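Solute carrier family 15 member 1 (Mus musculus, PDB 5A9D) takes up small peptides together with protons in the small intestine, and is represented here by its extracellular domain. Local coordinates at residues F40-L45 and F65-R70; F101-T104 and M108-I111; T144-T149 and G175-K180. All blocks are in the same frame, centred on the assembly; numbering follows the deposited sequence.

Contact 1: residues F40-L45 and F65-R70; sequences FDIDKL and FEQGHR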
# COMPACT_ATOMS: atom_id res chain seq x y z
N PHE A 40 0.40 6.46 -18.92
CA PHE A 40 -0.55 5.84 -19.87
C PHE A 40 -1.96 6.10 -19.47
O PHE A 40 -2.24 6.21 -18.27
CB PHE A 40 -0.35 4.31 -19.89
CG PHE A 40 1.06 3.84 -20.17
CD1 PHE A 40 1.49 3.63 -21.49
CD2 PHE A 40 1.96 3.60 -19.14
CE1 PHE A 40 2.78 3.20 -21.75
CE2 PHE A 40 3.27 3.18 -19.41
CZ PHE A 40 3.68 2.99 -20.72
N ASP A 41 -2.89 6.12 -20.44
CA ASP A 41 -4.33 6.18 -20.17
C ASP A 41 -4.70 4.72 -19.93
O ASP A 41 -4.31 3.86 -20.75
CB ASP A 41 -5.12 6.72 -21.38
CG ASP A 41 -4.85 8.18 -21.69
OD1 ASP A 41 -4.81 9.00 -20.74
OD2 ASP A 41 -4.74 8.51 -22.89
N ILE A 42 -5.38 4.43 -18.79
CA ILE A 42 -5.76 3.09 -18.35
C ILE A 42 -6.45 2.27 -19.48
O ILE A 42 -6.14 1.09 -19.63
CB ILE A 42 -6.60 3.10 -17.02
CG1 ILE A 42 -6.78 1.68 -16.42
CG2 ILE A 42 -7.96 3.80 -17.13
CD1 ILE A 42 -5.65 1.10 -15.75
N ASP A 43 -7.36 2.90 -20.26
CA ASP A 43 -8.10 2.27 -21.35
C ASP A 43 -7.19 1.86 -22.51
O ASP A 43 -7.55 0.95 -23.26
CB ASP A 43 -9.23 3.19 -21.87
CG ASP A 43 -8.76 4.31 -22.79
OD1 ASP A 43 -8.12 5.26 -22.30
OD2 ASP A 43 -9.00 4.20 -24.03
N LYS A 44 -6.04 2.54 -22.66
CA LYS A 44 -5.04 2.31 -23.72
C LYS A 44 -3.97 1.32 -23.28
O LYS A 44 -3.16 0.91 -24.09
CB LYS A 44 -4.42 3.63 -24.20
CG LYS A 44 -5.39 4.51 -24.99
CD LYS A 44 -4.79 5.86 -25.33
CE LYS A 44 -5.76 6.72 -26.10
NZ LYS A 44 -5.20 8.07 -26.38
N LEU A 45 -3.99 0.90 -22.00
CA LEU A 45 -3.05 -0.07 -21.43
C LEU A 45 -3.71 -1.43 -21.58
O LEU A 45 -4.08 -2.07 -20.60
CB LEU A 45 -2.78 0.30 -19.94
CG LEU A 45 -1.44 -0.09 -19.31
CD1 LEU A 45 -0.23 0.40 -20.15
CD2 LEU A 45 -1.35 0.47 -17.91
N PHE A 65 -3.20 -2.43 -12.38
CA PHE A 65 -2.76 -1.05 -12.35
C PHE A 65 -3.92 -0.16 -11.99
O PHE A 65 -4.99 -0.29 -12.58
CB PHE A 65 -2.12 -0.62 -13.66
CG PHE A 65 -0.87 -1.38 -14.00
CD1 PHE A 65 0.34 -1.04 -13.42
CD2 PHE A 65 -0.91 -2.43 -14.90
CE1 PHE A 65 1.50 -1.75 -13.74
CE2 PHE A 65 0.24 -3.15 -15.21
CZ PHE A 65 1.45 -2.79 -14.65
N GLU A 66 -3.75 0.71 -11.02
CA GLU A 66 -4.79 1.63 -10.59
C GLU A 66 -4.59 3.00 -11.21
O GLU A 66 -3.48 3.55 -11.17
CB GLU A 66 -4.84 1.77 -9.07
CG GLU A 66 -5.23 0.52 -8.32
CD GLU A 66 -5.66 0.81 -6.90
OE1 GLU A 66 -4.78 0.96 -6.02
OE2 GLU A 66 -6.89 0.99 -6.70
N GLN A 67 -5.66 3.58 -11.75
CA GLN A 67 -5.54 4.93 -12.31
C GLN A 67 -5.32 5.95 -11.17
O GLN A 67 -5.76 5.73 -10.04
CB GLN A 67 -6.72 5.32 -13.22
CG GLN A 67 -8.09 4.99 -12.64
CD GLN A 67 -9.13 4.89 -13.71
OE1 GLN A 67 -9.45 5.86 -14.39
NE2 GLN A 67 -9.71 3.71 -13.87
N GLY A 68 -4.53 6.98 -11.48
CA GLY A 68 -4.16 8.01 -10.52
C GLY A 68 -3.00 7.60 -9.63
O GLY A 68 -2.63 8.36 -8.72
N HIS A 69 -2.42 6.40 -9.89
CA HIS A 69 -1.33 5.86 -9.09
C HIS A 69 -0.06 5.56 -9.86
O HIS A 69 -0.11 5.30 -11.07
CB HIS A 69 -1.79 4.58 -8.36
CG HIS A 69 -2.85 4.84 -7.34
ND1 HIS A 69 -4.16 5.14 -7.72
CD2 HIS A 69 -2.79 4.81 -5.99
CE1 HIS A 69 -4.83 5.32 -6.59
NE2 HIS A 69 -4.04 5.12 -5.53
N ARG A 70 1.07 5.59 -9.15
CA ARG A 70 2.38 5.20 -9.66
C ARG A 70 2.62 3.76 -9.26
O ARG A 70 2.08 3.29 -8.26
CB ARG A 70 3.51 6.03 -9.06
CG ARG A 70 3.59 7.43 -9.56
CD ARG A 70 4.64 8.13 -8.76
NE ARG A 70 4.85 9.48 -9.25
CZ ARG A 70 5.62 10.38 -8.64
NH1 ARG A 70 6.29 10.06 -7.54
NH2 ARG A 70 5.74 11.60 -9.15

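Contact 2: residues F101-T104 and M108-I111; sequences FVNT and MVTI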
# COMPACT_ATOMS: atom_id res chain seq x y z
N PHE A 101 -12.96 4.41 0.15
CA PHE A 101 -14.23 3.71 0.22
C PHE A 101 -14.01 2.29 0.72
O PHE A 101 -13.02 1.66 0.38
CB PHE A 101 -14.91 3.69 -1.16
CG PHE A 101 -15.48 5.04 -1.53
CD1 PHE A 101 -14.68 6.00 -2.15
CD2 PHE A 101 -16.79 5.37 -1.18
CE1 PHE A 101 -15.19 7.27 -2.44
CE2 PHE A 101 -17.31 6.63 -1.51
CZ PHE A 101 -16.51 7.58 -2.10
N VAL A 102 -14.96 1.81 1.53
CA VAL A 102 -14.93 0.46 2.04
C VAL A 102 -16.17 -0.21 1.46
O VAL A 102 -17.28 0.30 1.62
CB VAL A 102 -14.88 0.38 3.60
CG1 VAL A 102 -15.20 -1.04 4.11
CG2 VAL A 102 -13.53 0.84 4.13
N ASN A 103 -15.98 -1.37 0.82
CA ASN A 103 -17.07 -2.12 0.23
C ASN A 103 -17.49 -3.23 1.17
O ASN A 103 -16.66 -4.07 1.50
CB ASN A 103 -16.66 -2.66 -1.15
CG ASN A 103 -17.71 -3.50 -1.81
OD1 ASN A 103 -18.90 -3.38 -1.53
ND2 ASN A 103 -17.31 -4.31 -2.76
N THR A 104 -18.76 -3.26 1.62
CA THR A 104 -19.23 -4.38 2.46
C THR A 104 -20.10 -5.35 1.66
O THR A 104 -20.59 -6.32 2.21
CB THR A 104 -19.94 -3.90 3.74
OG1 THR A 104 -21.22 -3.38 3.39
CG2 THR A 104 -19.13 -2.88 4.53
N MET A 108 -17.97 -6.60 -6.31
CA MET A 108 -17.07 -5.46 -6.44
C MET A 108 -17.89 -4.18 -6.69
O MET A 108 -18.98 -4.23 -7.25
CB MET A 108 -16.13 -5.67 -7.63
CG MET A 108 -15.03 -6.67 -7.38
SD MET A 108 -14.16 -6.96 -8.93
CE MET A 108 -13.01 -8.28 -8.42
N VAL A 109 -17.32 -3.04 -6.33
CA VAL A 109 -17.96 -1.75 -6.52
C VAL A 109 -16.99 -0.79 -7.21
O VAL A 109 -15.79 -0.86 -6.98
CB VAL A 109 -18.54 -1.13 -5.22
CG1 VAL A 109 -19.68 -1.96 -4.65
CG2 VAL A 109 -17.46 -0.87 -4.16
N THR A 110 -17.52 0.12 -8.02
CA THR A 110 -16.73 1.15 -8.67
C THR A 110 -17.31 2.48 -8.24
O THR A 110 -18.53 2.68 -8.27
CB THR A 110 -16.65 0.92 -10.19
OG1 THR A 110 -15.81 -0.21 -10.40
CG2 THR A 110 -16.05 2.13 -10.94
N ILE A 111 -16.44 3.38 -7.82
CA ILE A 111 -16.84 4.70 -7.37
C ILE A 111 -16.20 5.70 -8.26
O ILE A 111 -15.00 5.60 -8.52
CB ILE A 111 -16.48 5.00 -5.87
CG1 ILE A 111 -17.01 3.90 -4.96
CG2 ILE A 111 -17.01 6.39 -5.46
CD1 ILE A 111 -15.94 2.85 -4.57

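Contact 3: residues T144-T149 and G175-K180; sequences TAVAPT and GCLEVK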
# COMPACT_ATOMS: atom_id res chain seq x y z
N THR A 144 -23.10 -4.70 -9.47
CA THR A 144 -24.06 -5.73 -9.88
C THR A 144 -24.82 -6.27 -8.63
O THR A 144 -25.80 -7.00 -8.77
CB THR A 144 -23.35 -6.87 -10.66
OG1 THR A 144 -22.35 -7.47 -9.82
CG2 THR A 144 -22.75 -6.41 -11.99
N ALA A 145 -24.35 -5.89 -7.42
CA ALA A 145 -24.90 -6.31 -6.13
C ALA A 145 -26.35 -5.85 -5.87
O ALA A 145 -27.07 -6.50 -5.10
CB ALA A 145 -24.00 -5.86 -5.00
N VAL A 146 -26.78 -4.76 -6.53
CA VAL A 146 -28.13 -4.20 -6.37
C VAL A 146 -28.90 -4.15 -7.70
O VAL A 146 -28.29 -4.28 -8.77
CB VAL A 146 -28.11 -2.82 -5.66
CG1 VAL A 146 -27.72 -2.95 -4.19
CG2 VAL A 146 -27.21 -1.81 -6.38
N ALA A 147 -30.23 -3.95 -7.64
CA ALA A 147 -31.09 -3.82 -8.82
C ALA A 147 -30.67 -2.61 -9.67
O ALA A 147 -30.25 -1.59 -9.09
CB ALA A 147 -32.54 -3.67 -8.39
N PRO A 148 -30.75 -2.68 -11.04
CA PRO A 148 -30.34 -1.52 -11.87
C PRO A 148 -31.18 -0.26 -11.65
O PRO A 148 -30.74 0.84 -11.97
CB PRO A 148 -30.48 -2.05 -13.30
CG PRO A 148 -31.45 -3.15 -13.21
CD PRO A 148 -31.19 -3.80 -11.88
N THR A 149 -32.40 -0.45 -11.12
CA THR A 149 -33.38 0.60 -10.79
C THR A 149 -32.98 1.43 -9.55
O THR A 149 -33.48 2.55 -9.40
CB THR A 149 -34.77 -0.01 -10.60
OG1 THR A 149 -34.71 -1.00 -9.57
CG2 THR A 149 -35.33 -0.62 -11.89
N GLY A 175 -33.08 -2.65 0.24
CA GLY A 175 -32.34 -3.48 -0.71
C GLY A 175 -31.39 -2.75 -1.65
O GLY A 175 -30.65 -3.40 -2.40
N CYS A 176 -31.39 -1.41 -1.61
CA CYS A 176 -30.50 -0.61 -2.45
C CYS A 176 -29.21 -0.21 -1.70
O CYS A 176 -28.84 -0.89 -0.75
CB CYS A 176 -31.23 0.59 -3.05
SG CYS A 176 -32.37 0.15 -4.39
N LEU A 177 -28.52 0.84 -2.14
CA LEU A 177 -27.26 1.28 -1.54
C LEU A 177 -27.40 2.41 -0.59
O LEU A 177 -28.23 3.29 -0.77
CB LEU A 177 -26.21 1.66 -2.61
CG LEU A 177 -25.66 0.55 -3.46
CD1 LEU A 177 -24.63 1.07 -4.35
CD2 LEU A 177 -25.09 -0.56 -2.63
N GLU A 178 -26.50 2.42 0.40
CA GLU A 178 -26.42 3.41 1.46
C GLU A 178 -24.92 3.58 1.77
O GLU A 178 -24.16 2.62 1.69
CB GLU A 178 -27.14 2.82 2.68
CG GLU A 178 -27.30 3.72 3.86
CD GLU A 178 -28.33 3.15 4.81
OE1 GLU A 178 -27.96 2.27 5.61
OE2 GLU A 178 -29.51 3.56 4.72
N VAL A 179 -24.52 4.79 2.16
CA VAL A 179 -23.14 5.09 2.51
C VAL A 179 -23.07 5.72 3.91
O VAL A 179 -23.73 6.72 4.17
CB VAL A 179 -22.45 5.97 1.42
CG1 VAL A 179 -20.98 6.19 1.76
CG2 VAL A 179 -22.59 5.35 0.03
N LYS A 180 -22.22 5.16 4.79
CA LYS A 180 -21.97 5.73 6.11
C LYS A 180 -20.58 6.37 6.11
O LYS A 180 -19.60 5.73 5.73
CB LYS A 180 -22.11 4.67 7.23
CG LYS A 180 -22.04 5.31 8.63
CD LYS A 180 -22.78 4.51 9.69
CE LYS A 180 -22.64 5.13 11.06
NZ LYS A 180 -23.25 4.27 12.10
O HOH W 1 -31.41 -4.12 -4.91

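Contact 1: residues F40-L45 and F65-R70
Ile42 lies across from Phe65 and Gln67 at one end of the first of two immunoglobulin-like lobes, where the turn leaving strand 32-41 meets the segment leading into strand 69-76. Its two outer methyls divide the work. CG1 is anti to the backbone N (chi1 -170°), which sends CD1 to the backbone of Phe65, 3.5 Å from Phe65 O. The other methyl, CG2, meets the amide of Gln67, equally close to Gln67 NE2 and Gln67 OE1 at 3.7 Å, and the two side chains cross at about a right angle. No hydrogen bond spans the two segments, and the contact is purely van der Waals. Deeper in, Leu45 CD2 reaches Phe65 CD2 at 4.2 Å, approaching the ring obliquely. Val5 and Ile7 of strand 4-11 continue this apolar surface, while the side chain of Gln67 also touches Val117 and Glu119 of the second lobe, placing Ile42 near the joint between lobes. Gln67 is itself the second residue of a type II beta turn from Glu66 to His69. This turn is braced by the imidazole: His69 ND1 donates to Gln67 O at 2.9 Å, with the acceptor in the ring plane and the donor 50° out of the carbonyl plane.

Contact 2: residues F101-T104 and M108-I111
Phe101 holds CG anti to its carbonyl carbon and beside the backbone N (chi1 -74°), laying its ring against Ile111, whose CG2 is directed at the ring by standing anti to the backbone N of Ile111. That methyl sits over one face, 3.8 Å from the centroid of the Phe101 ring and 21° off the ring normal, a CH-pi contact shifted toward the rim; its nearest ring atoms are Phe101 CZ and CE1. The other branch of the isoleucine runs back along the base of the aromatic, so that Ile111 CD1 is 3.7 Å from Phe101 CB. Tyr118, Tyr139 and Tyr167 also meet this ring, making it part of an aromatic cluster. With an alanine at Phe101, Ile111 CG2 would probably lose the face it rests on and the three tyrosines their common neighbour.

The next pair toward the connection, Asn103 and Val109, come from opposite directions. Val109 CG2 packs 3.5 Å from Asn103 CG, and Val109 CG1 lies 3.5 Å from Asn103 OD1. The buried amide is satisfied beyond these apolar touches: its OD1 accepts from Leu105 N, while ND2 donates to Glu107 O and Val121 O. It thus ties together the connection between the two strands and is fixed in its rotation. Strands 97-103 and 109-113 belong to different sheets and face each other through side chains, with no hydrogen bond between the segments, which is the geometry of a beta-arch crossing the core of an immunoglobulin-like sandwich.

Contact 3: residues T144-T149 and G175-K180
Val146 presses its side chain onto Gly175, Cys176 and Leu177 at the margin of the second immunoglobulin-like lobe, where the loop between strands 138-142 and 153-155 passes the start of strand 177-184. The valine points at this strand start from its first bond. Val146 CB already lies 4.2 Å from Gly175 O, and the two methyls then part. CG1 is anti to the carbonyl carbon of its own residue (chi1 -70°), which places Val146 CG1 at 3.5 Å from Gly175 O and 4.0 Å from Cys176 C, over the backbone just before the strand. The same methyl meets a side chain too, with Val146 CG1 3.9 Å from Leu177 CD2. The second branch turns to the leucine, Val146 CG2 being 4.1 Å from Leu177 CG, so that both methyls of the valine come up to the leucine branch point from the same side as the side chains pass at a slant. Leu177 bends its end toward the valine while also touching Leu105, Ile141 and Ile169, and in this way Val146 extends the edge of the sandwich core.

A covalent tie lies alongside: Cys176 forms a disulfide with Cys150, the residue directly after Thr149. Gly175 has a positive phi, 88°, at which a beta carbon would run into the carbonyl O of the residue before it. Its own carbonyl oxygen is satisfied twice over despite the methyl beside it: Arg171 NE donates to it, and a water bridges it to the loop, donating to Gly175 O at 2.7 Å and accepting from Ala147 N at 3.0 Å.

The three contacts follow one another along the chain without interleaving: contact 1 belongs to the first lobe, contacts 2 and 3 to the second. Contacts 2 and 3 are neighbours, their centres 11 Å apart and their nearest atoms about 5 Å, and Leu105 links them, its backbone N hydrogen-bonded to Asn103 OD1 and its side chain touching Leu177. Contact 1 is 19 Å from contact 2 and 27 Å from contact 3, centre to centre. Strand 116-121 bridges the first of these gaps, with Gln67 on Val117 and Glu119 and Ile111 on Tyr118, between them in sequence. The second subunit reaches all three, at Arg70, Val102, Thr104 and Lys180.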